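Long-range contact in hemerythrin-like domain-containing protein (Streptococcus mutans, PDB 2QKP), which is of unknown function, the crystallised part being a C-terminal PAS domain that probably serves as a sensory or ligand-binding module of a longer hemerythrin-like protein: residues Thr109-Arg114 with Leu124-Asp129. Residues are numbered along the deposited sequence; the frame is centred on the assembly and turned at random.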
loop_
_atom_site.group_PDB
_atom_site.type_symbol
_atom_site.label_atom_id
_atom_site.label_comp_id
_atom_site.label_asym_id
_atom_site.label_seq_id
_atom_site.Cartn_x
_atom_site.Cartn_y
_atom_site.Cartn_z
ATOM N N THR A 109 0.037 2.857 11.487
ATOM C CA THR A 109 -1.103 1.961 11.675
ATOM C C THR A 109 -0.632 0.532 11.844
ATOM O O THR A 109 0.207 0.057 11.083
ATOM C CB THR A 109 -2.033 1.980 10.451
ATOM O OG1 THR A 109 -2.482 3.309 10.209
ATOM C CG2 THR A 109 -3.224 1.040 10.654
ATOM N N TYR A 110 -1.186 -0.148 12.849
ATOM C CA TYR A 110 -1.060 -1.595 12.988
ATOM C C TYR A 110 -2.408 -2.180 12.681
ATOM O O TYR A 110 -3.412 -1.805 13.328
ATOM C CB TYR A 110 -0.740 -1.964 14.435
ATOM C CG TYR A 110 0.615 -1.539 14.897
ATOM C CD1 TYR A 110 1.696 -2.418 14.788
ATOM C CD2 TYR A 110 0.816 -0.292 15.472
ATOM C CE1 TYR A 110 2.980 -2.056 15.227
ATOM C CE2 TYR A 110 2.122 0.095 15.924
ATOM C CZ TYR A 110 3.182 -0.807 15.786
ATOM O OH TYR A 110 4.481 -0.525 16.223
ATOM N N ALA A 111 -2.462 -3.093 11.707
ATOM C CA ALA A 111 -3.717 -3.643 11.257
ATOM C C ALA A 111 -3.749 -5.149 11.332
ATOM O O ALA A 111 -2.754 -5.789 11.036
ATOM C CB ALA A 111 -3.986 -3.177 9.803
ATOM N N ALA A 112 -4.900 -5.723 11.699
ATOM C CA ALA A 112 -5.068 -7.179 11.677
ATOM C C ALA A 112 -5.234 -7.589 10.232
ATOM O O ALA A 112 -6.022 -6.960 9.492
ATOM C CB ALA A 112 -6.343 -7.597 12.464
ATOM N N VAL A 113 -4.460 -8.582 9.811
ATOM C CA VAL A 113 -4.651 -9.137 8.455
ATOM C C VAL A 113 -5.529 -10.381 8.616
ATOM O O VAL A 113 -5.145 -11.328 9.314
ATOM C CB VAL A 113 -3.302 -9.503 7.793
ATOM C CG1 VAL A 113 -3.513 -10.062 6.400
ATOM C CG2 VAL A 113 -2.404 -8.292 7.726
ATOM N N ARG A 114 -6.712 -10.353 8.013
ATOM C CA ARG A 114 -7.672 -11.476 8.102
ATOM C C ARG A 114 -8.096 -11.906 6.719
ATOM O O ARG A 114 -8.235 -11.078 5.829
ATOM C CB ARG A 114 -8.905 -11.054 8.925
ATOM C CG ARG A 114 -8.503 -10.789 10.397
ATOM C CD ARG A 114 -9.727 -10.453 11.296
ATOM N NE ARG A 114 -9.269 -10.280 12.669
ATOM C CZ ARG A 114 -8.989 -11.283 13.499
ATOM N NH1 ARG A 114 -9.126 -12.562 13.120
ATOM N NH2 ARG A 114 -8.565 -11.011 14.725
ATOM N N LEU A 124 -0.134 -6.301 10.000
ATOM C CA LEU A 124 0.446 -5.431 8.971
ATOM C C LEU A 124 0.697 -4.065 9.605
ATOM O O LEU A 124 -0.249 -3.454 10.109
ATOM C CB LEU A 124 -0.548 -5.317 7.798
ATOM C CG LEU A 124 -0.310 -4.237 6.742
ATOM C CD1 LEU A 124 1.025 -4.486 6.051
ATOM C CD2 LEU A 124 -1.440 -4.226 5.752
ATOM N N GLU A 125 1.944 -3.582 9.581
ATOM C CA GLU A 125 2.251 -2.228 10.053
ATOM C C GLU A 125 2.611 -1.359 8.854
ATOM O O GLU A 125 3.402 -1.779 7.998
ATOM C CB GLU A 125 3.408 -2.249 11.061
ATOM C CG GLU A 125 3.792 -0.848 11.582
ATOM C CD GLU A 125 4.917 -0.857 12.612
ATOM O OE1 GLU A 125 5.436 -1.948 12.948
ATOM O OE2 GLU A 125 5.258 0.241 13.091
ATOM N N TYR A 126 2.002 -0.182 8.759
ATOM C CA TYR A 126 2.374 0.750 7.708
ATOM C C TYR A 126 2.487 2.165 8.257
ATOM O O TYR A 126 1.663 2.623 9.107
ATOM C CB TYR A 126 1.434 0.650 6.491
ATOM C CG TYR A 126 -0.062 0.707 6.756
ATOM C CD1 TYR A 126 -0.756 1.917 6.649
ATOM C CD2 TYR A 126 -0.788 -0.447 7.077
ATOM C CE1 TYR A 126 -2.122 1.972 6.847
ATOM C CE2 TYR A 126 -2.160 -0.409 7.281
ATOM C CZ TYR A 126 -2.815 0.819 7.154
ATOM O OH TYR A 126 -4.167 0.896 7.374
ATOM N N VAL A 127 3.546 2.829 7.812
ATOM C CA VAL A 127 3.917 4.130 8.332
ATOM C C VAL A 127 3.884 5.129 7.171
ATOM O O VAL A 127 4.456 4.871 6.105
ATOM C CB VAL A 127 5.343 4.096 8.937
ATOM C CG1 VAL A 127 5.707 5.430 9.452
ATOM C CG2 VAL A 127 5.482 3.017 10.042
ATOM N N GLN A 128 3.247 6.278 7.402
ATOM C CA GLN A 128 3.141 7.292 6.353
ATOM C C GLN A 128 3.544 8.664 6.872
ATOM O O GLN A 128 3.298 9.004 8.025
ATOM C CB GLN A 128 1.712 7.363 5.851
ATOM C CG GLN A 128 1.530 8.190 4.523
ATOM C CD GLN A 128 0.110 8.073 3.993
ATOM O OE1 GLN A 128 -0.777 7.530 4.669
ATOM N NE2 GLN A 128 -0.117 8.584 2.795
ATOM N N ASP A 129 4.151 9.465 6.001
ATOM C CA ASP A 129 4.362 10.860 6.350
ATOM C C ASP A 129 3.116 11.636 5.887
ATOM O O ASP A 129 2.746 11.644 4.696
ATOM C CB ASP A 129 5.647 11.391 5.710
ATOM C CG ASP A 129 5.803 12.896 5.871
ATOM O OD1 ASP A 129 5.346 13.459 6.901
ATOM O OD2 ASP A 129 6.372 13.511 4.928
HETATM O O HOH W 1 -0.304 4.537 8.648
HETATM O O HOH W 2 -5.191 3.421 8.247
HETATM O O HOH W 3 6.766 -0.373 15.232
#
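The terminal β-hairpin of the PAS domain, strands 104-114 and 120-129, pairs Thr109 with Tyr126 and Ala111 with Leu124 as antiparallel hydrogen-bonded pairs, flanking the non-hydrogen-bonded pair Tyr110-Glu125. Four backbone bonds fix this register; Thr109 N to Tyr126 O measures 2.9 Å and Ala111 N to Leu124 O 2.8 Å. Between the two pairs, Glu125 CA approaches Thr109 O to 3.2 Å in a CA-H...O contact. The N-to-C directions of the two segments lie 152° apart, so the strands are antiparallel with a twist.

On the face bearing Thr109, Ala111, Leu124 and Tyr126, Thr109 lies under the phenol ring: its CB sits over the ring face, 3.7 Å from the Tyr126 ring centroid, a CH-pi contact offset toward the rim. With Tyr126 CG between the backbone N and the carbonyl carbon (chi1 50°), the ring lies back across the neighbouring strand, where Thr109 CG2 lies 3.4 Å from Tyr126 OH. Water 1 accepts from Thr109 OG1 and donates to Tyr126 O. Farther along, Val113 CG2 packs 3.5 Å from Leu124 CB. The second subunit covers this side, setting Pro29 on Tyr126 and Ile24 on Leu124.

On the other face, Glu125 extends alongside Tyr110, its CG over the ring 4.2 Å from the centroid and its carboxylate turned 33° from the ring plane. Water 3 donates to Glu125 OE2 and lies a short 2.5 Å from Tyr110 OH, placed to bridge the two ends. Val81 and Leu85 of helix 72-86 pack against Tyr110. One sheet face thus meets the domain's own helix and the other a partner subunit, within the antiparallel 2-1-5-4-3 strand order characteristic of the PAS fold.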